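Local coordinates for Lmo0488 protein (PDB 5TED) that binds shikimate through this effector-binding domain of a LysR-type regulator, probably a DNA-binding protein, and activates transcription of protocatechuate biosynthesis genes, at residues L97-T111 and F122-E136. Numbering follows the deposited sequence.
With SKM ((3R,4S,5R)-3,4,5-trihydroxycyclohex-1-ene-1-carboxylic acid), chain D.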
ATOM      1  N   LEU A  97     -21.584  16.431  -0.209  1.00 24.99           N
ATOM      2  CA  LEU A  97     -20.165  16.765  -0.304  1.00 25.47           C
ATOM      3  C   LEU A  97     -19.917  18.209   0.118  1.00 28.69           C
ATOM      4  O   LEU A  97     -18.901  18.512   0.758  1.00 22.45           O
ATOM      5  CB  LEU A  97     -19.634  16.507  -1.717  1.00 21.74           C
ATOM      6  CG  LEU A  97     -18.118  16.440  -1.912  1.00 31.47           C
ATOM      7  CD1 LEU A  97     -17.504  15.439  -0.941  1.00 23.96           C
ATOM      8  CD2 LEU A  97     -17.798  16.039  -3.354  1.00 34.06           C
ATOM      9  N   GLN A  98     -20.858  19.109  -0.188  1.00 31.58           N
ATOM     10  CA  GLN A  98     -20.661  20.499   0.198  1.00 32.36           C
ATOM     11  C   GLN A  98     -20.656  20.682   1.714  1.00 30.60           C
ATOM     12  O   GLN A  98     -20.222  21.734   2.192  1.00 30.68           O
ATOM     13  CB  GLN A  98     -21.729  21.418  -0.414  1.00 38.45           C
ATOM     14  CG  GLN A  98     -23.151  21.121   0.017  1.00 44.63           C
ATOM     15  CD  GLN A  98     -24.167  22.070  -0.602  1.00 51.95           C
ATOM     16  OE1 GLN A  98     -23.858  22.823  -1.534  1.00 52.06           O
ATOM     17  NE2 GLN A  98     -25.380  22.062  -0.060  1.00 53.31           N
ATOM     18  N   ASP A  99     -21.140  19.703   2.482  1.00 24.90           N
ATOM     19  CA  ASP A  99     -21.057  19.834   3.935  1.00 27.06           C
ATOM     20  C   ASP A  99     -19.622  19.780   4.440  1.00 27.35           C
ATOM     21  O   ASP A  99     -19.399  20.029   5.633  1.00 23.20           O
ATOM     22  CB  ASP A  99     -21.887  18.738   4.622  1.00 29.35           C
ATOM     23  CG  ASP A  99     -23.374  18.859   4.345  1.00 33.35           C
ATOM     24  OD1 ASP A  99     -23.846  19.991   4.092  1.00 29.72           O
ATOM     25  OD2 ASP A  99     -24.073  17.814   4.373  1.00 27.46           O
ATOM     26  N   THR A 100     -18.656  19.460   3.574  1.00 23.06           N
ATOM     27  CA  THR A 100     -17.245  19.363   3.954  1.00 24.78           C
ATOM     28  C   THR A 100     -16.467  20.638   3.670  1.00 29.94           C
ATOM     29  O   THR A 100     -15.251  20.665   3.901  1.00 27.24           O
ATOM     30  CB  THR A 100     -16.550  18.195   3.219  1.00 22.26           C
ATOM     31  OG1 THR A 100     -16.431  18.498   1.821  1.00 21.78           O
ATOM     32  CG2 THR A 100     -17.326  16.896   3.389  1.00 23.49           C
ATOM     33  N   ALA A 101     -17.137  21.683   3.174  1.00 27.73           N
ATOM     34  CA  ALA A 101     -16.436  22.843   2.632  1.00 28.94           C
ATOM     35  C   ALA A 101     -15.456  23.446   3.629  1.00 24.90           C
ATOM     36  O   ALA A 101     -14.377  23.909   3.244  1.00 29.14           O
ATOM     37  CB  ALA A 101     -17.443  23.898   2.174  1.00 29.48           C
ATOM     38  N   ASP A 102     -15.810  23.461   4.915  1.00 31.21           N
ATOM     39  CA  ASP A 102     -14.986  24.150   5.902  1.00 29.88           C
ATOM     40  C   ASP A 102     -13.732  23.375   6.311  1.00 33.03           C
ATOM     41  O   ASP A 102     -12.875  23.947   6.988  1.00 29.45           O
ATOM     42  CB  ASP A 102     -15.809  24.464   7.152  1.00 27.86           C
ATOM     43  CG  ASP A 102     -16.897  25.504   6.900  1.00 32.97           C
ATOM     44  OD1 ASP A 102     -16.773  26.300   5.943  1.00 31.03           O
ATOM     45  OD2 ASP A 102     -17.865  25.532   7.681  1.00 36.26           O
ATOM     46  N   TYR A 103     -13.593  22.107   5.925  1.00 27.13           N
ATOM     47  CA  TYR A 103     -12.622  21.217   6.551  1.00 27.74           C
ATOM     48  C   TYR A 103     -11.455  20.877   5.634  1.00 24.03           C
ATOM     49  O   TYR A 103     -11.591  20.831   4.409  1.00 25.88           O
ATOM     50  CB  TYR A 103     -13.318  19.949   7.029  1.00 24.86           C
ATOM     51  CG  TYR A 103     -14.378  20.290   8.030  1.00 29.27           C
ATOM     52  CD1 TYR A 103     -14.029  20.798   9.274  1.00 24.62           C
ATOM     53  CD2 TYR A 103     -15.728  20.157   7.725  1.00 23.30           C
ATOM     54  CE1 TYR A 103     -14.994  21.137  10.197  1.00 31.38           C
ATOM     55  CE2 TYR A 103     -16.694  20.487   8.644  1.00 29.58           C
ATOM     56  CZ  TYR A 103     -16.324  20.987   9.871  1.00 31.99           C
ATOM     57  OH  TYR A 103     -17.290  21.323  10.785  1.00 33.59           O
ATOM     58  N   SER A 104     -10.295  20.649   6.254  1.00 26.32           N
ATOM     59  CA  SER A 104      -9.061  20.372   5.522  1.00 26.85           C
ATOM     60  C   SER A 104      -8.965  18.903   5.098  1.00 23.34           C
ATOM     61  O   SER A 104      -9.126  17.991   5.920  1.00 18.85           O
ATOM     62  CB  SER A 104      -7.843  20.746   6.368  1.00 22.66           C
ATOM     63  OG  SER A 104      -6.653  20.448   5.661  1.00 26.20           O
ATOM     64  N   TYR A 105      -8.645  18.677   3.821  1.00 19.42           N
ATOM     65  CA  TYR A 105      -8.601  17.340   3.252  1.00 22.52           C
ATOM     66  C   TYR A 105      -7.200  16.754   3.261  1.00 18.88           C
ATOM     67  O   TYR A 105      -6.196  17.456   3.093  1.00 18.63           O
ATOM     68  CB  TYR A 105      -9.097  17.344   1.807  1.00 24.00           C
ATOM     69  CG  TYR A 105     -10.573  17.115   1.684  1.00 19.47           C
ATOM     70  CD1 TYR A 105     -11.467  18.177   1.809  1.00 20.40           C
ATOM     71  CD2 TYR A 105     -11.080  15.845   1.430  1.00 16.21           C
ATOM     72  CE1 TYR A 105     -12.830  17.982   1.704  1.00 21.16           C
ATOM     73  CE2 TYR A 105     -12.436  15.637   1.307  1.00 19.70           C
ATOM     74  CZ  TYR A 105     -13.303  16.712   1.434  1.00 17.77           C
ATOM     75  OH  TYR A 105     -14.641  16.504   1.335  1.00 20.65           O
ATOM     76  N   ILE A 106      -7.166  15.440   3.444  1.00 18.49           N
ATOM     77  CA  ILE A 106      -6.072  14.585   3.009  1.00 16.48           C
ATOM     78  C   ILE A 106      -6.516  14.104   1.633  1.00 22.55           C
ATOM     79  O   ILE A 106      -7.424  13.275   1.516  1.00 20.73           O
ATOM     80  CB  ILE A 106      -5.843  13.421   3.972  1.00 16.16           C
ATOM     81  CG1 ILE A 106      -5.425  13.950   5.350  1.00 24.11           C
ATOM     82  CG2 ILE A 106      -4.812  12.442   3.396  1.00 15.89           C
ATOM     83  CD1 ILE A 106      -5.955  13.118   6.475  1.00 24.77           C
ATOM     84  N   PHE A 107      -5.918  14.673   0.592  1.00 18.94           N
ATOM     85  CA  PHE A 107      -6.363  14.526  -0.787  1.00 16.68           C
ATOM     86  C   PHE A 107      -5.490  13.525  -1.531  1.00 23.44           C
ATOM     87  O   PHE A 107      -4.315  13.341  -1.200  1.00 20.48           O
ATOM     88  CB  PHE A 107      -6.303  15.886  -1.496  1.00 20.19           C
ATOM     89  CG  PHE A 107      -7.529  16.222  -2.314  1.00 22.27           C
ATOM     90  CD1 PHE A 107      -8.733  16.496  -1.698  1.00 19.00           C
ATOM     91  CD2 PHE A 107      -7.458  16.303  -3.702  1.00 22.60           C
ATOM     92  CE1 PHE A 107      -9.858  16.836  -2.450  1.00 24.22           C
ATOM     93  CE2 PHE A 107      -8.570  16.624  -4.456  1.00 21.92           C
ATOM     94  CZ  PHE A 107      -9.778  16.891  -3.826  1.00 24.30           C
ATOM     95  N   PHE A 108      -6.073  12.862  -2.531  1.00 21.37           N
ATOM     96  CA  PHE A 108      -5.276  11.995  -3.393  1.00 21.95           C
ATOM     97  C   PHE A 108      -4.355  12.820  -4.280  1.00 19.52           C
ATOM     98  O   PHE A 108      -4.751  13.863  -4.807  1.00 19.68           O
ATOM     99  CB  PHE A 108      -6.176  11.125  -4.269  1.00 16.98           C
ATOM    100  CG  PHE A 108      -6.746   9.930  -3.550  1.00 18.95           C
ATOM    101  CD1 PHE A 108      -5.933   8.879  -3.167  1.00 18.79           C
ATOM    102  CD2 PHE A 108      -8.097   9.882  -3.220  1.00 17.84           C
ATOM    103  CE1 PHE A 108      -6.456   7.784  -2.483  1.00 20.12           C
ATOM    104  CE2 PHE A 108      -8.617   8.799  -2.538  1.00 18.45           C
ATOM    105  CZ  PHE A 108      -7.801   7.750  -2.174  1.00 13.16           C
ATOM    106  N   SER A 109      -3.123  12.343  -4.455  1.00 19.86           N
ATOM    107  CA  SER A 109      -2.176  13.014  -5.339  1.00 27.36           C
ATOM    108  C   SER A 109      -2.613  12.875  -6.797  1.00 24.84           C
ATOM    109  O   SER A 109      -3.493  12.086  -7.138  1.00 17.77           O
ATOM    110  CB  SER A 109      -0.775  12.430  -5.175  1.00 23.82           C
ATOM    111  OG  SER A 109      -0.807  11.050  -5.470  1.00 37.76           O
ATOM    112  N   ASP A 110      -1.962  13.661  -7.665  1.00 19.55           N
ATOM    113  CA  ASP A 110      -2.265  13.686  -9.094  1.00 22.24           C
ATOM    114  C   ASP A 110      -2.048  12.341  -9.772  1.00 17.97           C
ATOM    115  O   ASP A 110      -2.582  12.123 -10.861  1.00 24.42           O
ATOM    116  CB  ASP A 110      -1.393  14.722  -9.806  1.00 26.30           C
ATOM    117  CG  ASP A 110      -1.578  16.118  -9.264  1.00 40.86           C
ATOM    118  OD1 ASP A 110      -2.642  16.406  -8.680  1.00 43.73           O
ATOM    119  OD2 ASP A 110      -0.641  16.929  -9.407  1.00 54.32           O
ATOM    120  N   THR A 111      -1.219  11.467  -9.195  1.00 21.69           N
ATOM    121  CA  THR A 111      -1.009  10.147  -9.781  1.00 26.43           C
ATOM    122  C   THR A 111      -2.249   9.259  -9.682  1.00 22.36           C
ATOM    123  O   THR A 111      -2.320   8.236 -10.371  1.00 21.74           O
ATOM    124  CB  THR A 111       0.175   9.457  -9.101  1.00 26.64           C
ATOM    125  OG1 THR A 111      -0.069   9.363  -7.690  1.00 22.58           O
ATOM    126  CG2 THR A 111       1.468  10.239  -9.331  1.00 28.31           C
ATOM    127  N   PHE A 122     -16.335  17.875  -6.947  1.00 25.31           N
ATOM    128  CA  PHE A 122     -16.189  19.183  -6.313  1.00 26.70           C
ATOM    129  C   PHE A 122     -16.508  20.305  -7.289  1.00 31.87           C
ATOM    130  O   PHE A 122     -17.101  21.321  -6.906  1.00 33.77           O
ATOM    131  CB  PHE A 122     -14.768  19.368  -5.755  1.00 20.27           C
ATOM    132  CG  PHE A 122     -14.504  18.618  -4.478  1.00 24.56           C
ATOM    133  CD1 PHE A 122     -15.120  18.995  -3.291  1.00 26.87           C
ATOM    134  CD2 PHE A 122     -13.601  17.558  -4.454  1.00 25.78           C
ATOM    135  CE1 PHE A 122     -14.883  18.294  -2.111  1.00 22.74           C
ATOM    136  CE2 PHE A 122     -13.339  16.860  -3.273  1.00 23.12           C
ATOM    137  CZ  PHE A 122     -13.979  17.234  -2.097  1.00 25.57           C
ATOM    138  N   ALA A 123     -16.102  20.154  -8.550  1.00 30.16           N
ATOM    139  CA  ALA A 123     -16.436  21.169  -9.544  1.00 34.08           C
ATOM    140  C   ALA A 123     -17.941  21.227  -9.782  1.00 38.21           C
ATOM    141  O   ALA A 123     -18.505  22.311  -9.980  1.00 39.50           O
ATOM    142  CB  ALA A 123     -15.678  20.902 -10.841  1.00 29.78           C
ATOM    143  N   GLU A 124     -18.610  20.072  -9.769  1.00 36.68           N
ATOM    144  CA  GLU A 124     -20.057  20.053  -9.974  1.00 36.42           C
ATOM    145  C   GLU A 124     -20.776  20.906  -8.937  1.00 37.19           C
ATOM    146  O   GLU A 124     -21.710  21.644  -9.270  1.00 39.88           O
ATOM    147  CB  GLU A 124     -20.581  18.622  -9.914  1.00 36.43           C
ATOM    148  CG  GLU A 124     -22.084  18.516 -10.014  1.00 41.95           C
ATOM    149  CD  GLU A 124     -22.555  17.084 -10.128  1.00 46.12           C
ATOM    150  OE1 GLU A 124     -21.708  16.192 -10.365  1.00 42.59           O
ATOM    151  OE2 GLU A 124     -23.775  16.852  -9.982  1.00 50.63           O
ATOM    152  N   ILE A 125     -20.362  20.810  -7.675  1.00 34.91           N
ATOM    153  CA  ILE A 125     -20.993  21.558  -6.594  1.00 38.31           C
ATOM    154  C   ILE A 125     -20.257  22.883  -6.400  1.00 39.69           C
ATOM    155  O   ILE A 125     -20.471  23.588  -5.407  1.00 39.61           O
ATOM    156  CB  ILE A 125     -21.044  20.721  -5.300  1.00 37.25           C
ATOM    157  CG1 ILE A 125     -19.637  20.294  -4.869  1.00 38.41           C
ATOM    158  CG2 ILE A 125     -21.918  19.489  -5.504  1.00 37.27           C
ATOM    159  CD1 ILE A 125     -19.565  19.743  -3.452  1.00 32.12           C
ATOM    160  N   ASN A 126     -19.375  23.216  -7.344  1.00 38.70           N
ATOM    161  CA  ASN A 126     -18.661  24.499  -7.365  1.00 46.25           C
ATOM    162  C   ASN A 126     -17.993  24.806  -6.023  1.00 44.39           C
ATOM    163  O   ASN A 126     -18.142  25.890  -5.460  1.00 45.42           O
ATOM    164  CB  ASN A 126     -19.612  25.628  -7.779  1.00 56.93           C
ATOM    165  CG  ASN A 126     -18.899  26.757  -8.503  1.00 66.34           C
ATOM    166  OD1 ASN A 126     -18.545  26.632  -9.677  1.00 64.96           O
ATOM    167  ND2 ASN A 126     -18.691  27.871  -7.804  1.00 72.12           N
ATOM    168  N   ILE A 127     -17.224  23.846  -5.518  1.00 41.65           N
ATOM    169  CA  ILE A 127     -16.486  23.984  -4.268  1.00 36.99           C
ATOM    170  C   ILE A 127     -15.013  23.717  -4.536  1.00 33.27           C
ATOM    171  O   ILE A 127     -14.666  22.793  -5.282  1.00 26.23           O
ATOM    172  CB  ILE A 127     -17.023  23.040  -3.173  1.00 40.02           C
ATOM    173  CG1 ILE A 127     -18.405  23.501  -2.716  1.00 52.20           C
ATOM    174  CG2 ILE A 127     -16.048  22.939  -2.007  1.00 41.13           C
ATOM    175  CD1 ILE A 127     -18.979  22.643  -1.614  1.00 57.40           C
ATOM    176  N   GLN A 128     -14.154  24.537  -3.928  1.00 29.80           N
ATOM    177  CA  GLN A 128     -12.705  24.390  -4.008  1.00 31.36           C
ATOM    178  C   GLN A 128     -12.235  23.810  -2.683  1.00 31.63           C
ATOM    179  O   GLN A 128     -12.100  24.548  -1.694  1.00 32.54           O
ATOM    180  CB  GLN A 128     -12.053  25.751  -4.262  1.00 45.37           C
ATOM    181  CG  GLN A 128     -12.410  26.383  -5.603  1.00 56.59           C
ATOM    182  CD  GLN A 128     -12.153  27.889  -5.628  1.00 63.97           C
ATOM    183  OE1 GLN A 128     -12.620  28.628  -4.759  1.00 60.20           O
ATOM    184  NE2 GLN A 128     -11.397  28.345  -6.624  1.00 69.94           N
ATOM    185  N   PRO A 129     -11.981  22.509  -2.592  1.00 24.66           N
ATOM    186  CA  PRO A 129     -11.694  21.927  -1.278  1.00 24.18           C
ATOM    187  C   PRO A 129     -10.401  22.485  -0.693  1.00 22.08           C
ATOM    188  O   PRO A 129      -9.448  22.781  -1.416  1.00 28.57           O
ATOM    189  CB  PRO A 129     -11.595  20.428  -1.583  1.00 27.97           C
ATOM    190  CG  PRO A 129     -11.103  20.393  -2.990  1.00 27.74           C
ATOM    191  CD  PRO A 129     -11.851  21.515  -3.671  1.00 23.63           C
ATOM    192  N   LYS A 130     -10.392  22.668   0.625  1.00 25.77           N
ATOM    193  CA  LYS A 130      -9.154  22.997   1.332  1.00 30.43           C
ATOM    194  C   LYS A 130      -8.325  21.731   1.459  1.00 24.88           C
ATOM    195  O   LYS A 130      -8.776  20.755   2.063  1.00 30.22           O
ATOM    196  CB  LYS A 130      -9.430  23.585   2.713  1.00 36.55           C
ATOM    197  CG  LYS A 130     -10.182  24.898   2.694  1.00 47.18           C
ATOM    198  CD  LYS A 130     -10.376  25.435   4.094  1.00 54.60           C
ATOM    199  CE  LYS A 130     -10.980  26.822   4.030  1.00 65.60           C
ATOM    200  NZ  LYS A 130     -12.417  26.777   3.634  1.00 65.97           N
ATOM    201  N   ILE A 131      -7.133  21.733   0.873  1.00 28.06           N
ATOM    202  CA  ILE A 131      -6.263  20.563   0.863  1.00 28.09           C
ATOM    203  C   ILE A 131      -5.105  20.798   1.819  1.00 24.09           C
ATOM    204  O   ILE A 131      -4.298  21.716   1.622  1.00 23.03           O
ATOM    205  CB  ILE A 131      -5.771  20.243  -0.553  1.00 23.80           C
ATOM    206  CG1 ILE A 131      -6.979  19.862  -1.416  1.00 20.14           C
ATOM    207  CG2 ILE A 131      -4.769  19.090  -0.506  1.00 25.77           C
ATOM    208  CD1 ILE A 131      -6.694  19.809  -2.917  1.00 23.00           C
ATOM    209  N   GLY A 132      -5.026  19.966   2.852  1.00 20.35           N
ATOM    210  CA  GLY A 132      -3.974  20.056   3.839  1.00 24.69           C
ATOM    211  C   GLY A 132      -2.728  19.302   3.418  1.00 23.97           C
ATOM    212  O   GLY A 132      -1.613  19.762   3.673  1.00 23.99           O
ATOM    213  N   CYS A 133      -2.897  18.160   2.758  1.00 24.41           N
ATOM    214  CA  CYS A 133      -1.762  17.355   2.319  1.00 27.17           C
ATOM    215  C   CYS A 133      -2.227  16.406   1.221  1.00 29.38           C
ATOM    216  O   CYS A 133      -3.425  16.232   0.987  1.00 22.53           O
ATOM    217  CB  CYS A 133      -1.150  16.567   3.479  1.00 24.11           C
ATOM    218  SG  CYS A 133      -2.272  15.383   4.275  1.00 22.06           S
ATOM    219  N   TYR A 134      -1.262  15.799   0.536  1.00 25.85           N
ATOM    220  CA  TYR A 134      -1.562  14.777  -0.456  1.00 19.50           C
ATOM    221  C   TYR A 134      -0.969  13.441  -0.029  1.00 22.38           C
ATOM    222  O   TYR A 134       0.083  13.387   0.626  1.00 16.73           O
ATOM    223  CB  TYR A 134      -1.017  15.142  -1.847  1.00 20.06           C
ATOM    224  CG  TYR A 134      -1.651  16.366  -2.504  1.00 26.43           C
ATOM    225  CD1 TYR A 134      -2.803  16.252  -3.269  1.00 20.95           C
ATOM    226  CD2 TYR A 134      -1.081  17.631  -2.375  1.00 30.31           C
ATOM    227  CE1 TYR A 134      -3.371  17.357  -3.893  1.00 29.08           C
ATOM    228  CE2 TYR A 134      -1.647  18.742  -2.992  1.00 31.09           C
ATOM    229  CZ  TYR A 134      -2.794  18.598  -3.745  1.00 30.59           C
ATOM    230  OH  TYR A 134      -3.373  19.677  -4.361  1.00 27.76           O
ATOM    231  N   VAL A 135      -1.667  12.359  -0.398  1.00 16.43           N
ATOM    232  CA  VAL A 135      -1.162  10.993  -0.262  1.00 17.46           C
ATOM    233  C   VAL A 135      -1.604  10.217  -1.497  1.00 20.72           C
ATOM    234  O   VAL A 135      -2.584  10.563  -2.163  1.00 17.70           O
ATOM    235  CB  VAL A 135      -1.647  10.252   1.014  1.00 24.63           C
ATOM    236  CG1 VAL A 135      -1.734  11.187   2.199  1.00 25.21           C
ATOM    237  CG2 VAL A 135      -2.969   9.572   0.779  1.00 27.44           C
ATOM    238  N   GLU A 136      -0.890   9.131  -1.778  1.00 14.14           N
ATOM    239  CA  GLU A 136      -1.226   8.279  -2.912  1.00 25.90           C
ATOM    240  C   GLU A 136      -2.010   7.038  -2.508  1.00 25.09           C
ATOM    241  O   GLU A 136      -3.036   6.729  -3.117  1.00 34.12           O
ATOM    242  CB  GLU A 136       0.038   7.863  -3.670  1.00 25.33           C
ATOM    243  CG  GLU A 136      -0.287   6.928  -4.831  1.00 34.44           C
ATOM    244  CD  GLU A 136       0.913   6.633  -5.712  1.00 35.40           C
ATOM    245  OE1 GLU A 136       1.475   5.520  -5.593  1.00 36.28           O
ATOM    246  OE2 GLU A 136       1.303   7.537  -6.504  1.00 33.49           O
TER
HETATM  247  O12 SKM D 401      -5.485   3.322  -4.360  1.00 15.27           O
HETATM  248  C8  SKM D 401      -5.571   4.741  -4.458  1.00 15.96           C
HETATM  249  C6  SKM D 401      -4.603   5.250  -5.288  1.00 13.02           C
HETATM  250  O7  SKM D 401      -4.700   6.670  -5.391  1.00 16.36           O
HETATM  251  C5  SKM D 401      -4.697   4.685  -6.838  1.00 12.35           C
HETATM  252  C4  SKM D 401      -6.043   4.808  -7.409  1.00 17.90           C
HETATM  253  C1  SKM D 401      -6.282   4.749  -8.926  1.00 17.30           C
HETATM  254  O2  SKM D 401      -5.311   4.969  -9.705  1.00 19.67           O
HETATM  255  O3  SKM D 401      -7.441   4.504  -9.380  1.00 18.72           O
HETATM  256  C10 SKM D 401      -7.296   4.936  -6.419  1.00 13.27           C
HETATM  257  C9  SKM D 401      -7.107   5.160  -5.018  1.00 16.11           C
HETATM  258  O11 SKM D 401      -8.033   4.415  -4.333  1.00 14.29           O
HETATM  259  O   HOH W   1     -12.825  21.741   2.201  1.00 26.08           O
HETATM  260  O   HOH W   2     -13.417  24.772   0.365  1.00 57.08           O
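A beta bulge interrupts the parallel pairing of strands 104-108 and 130-135: Tyr105 O accepts from Gly132 N at 2.8 Å and, weakly, from Cys133 N, and the register slips by one residue. Beyond it, Phe107 N reaches Cys133 O almost straight (174°). On the face bearing Tyr105 and Phe107, these rings form an aromatic cluster with Phe122 from the end of helix 115-124. Phe122 directs its edge at the Tyr105 ring face (planes at 87°) and is itself sandwiched between Leu97 CD2 and Pro129 CG. Phe122 CE2 meets Phe107 CE1 at 3.6 Å, the two rings oblique. Ile131 lays CD1 over the Phe107 face, 3.8 Å from the centroid. Tyr105 OH donates to Thr100 OG1, which donates to Leu97 O, anchoring the far end of the Tyr105 side chain. On the other face, Ile106 CG1 touches Cys133 SG at 3.6 Å; Ile106 also packs on Leu144 of helix 138-146, and Cys133 on Phe36 of the second subunit. Past the strand ends, Thr111 OG1 donates to Glu136 OE2 at 2.6 Å, while shikimate O7 donates to Glu136 O at 2.8 Å, next to Phe108 CD1. This is a beta-alpha-beta unit whose C-terminal strand ends line the effector pocket, as in periplasmic-binding-protein-like folds.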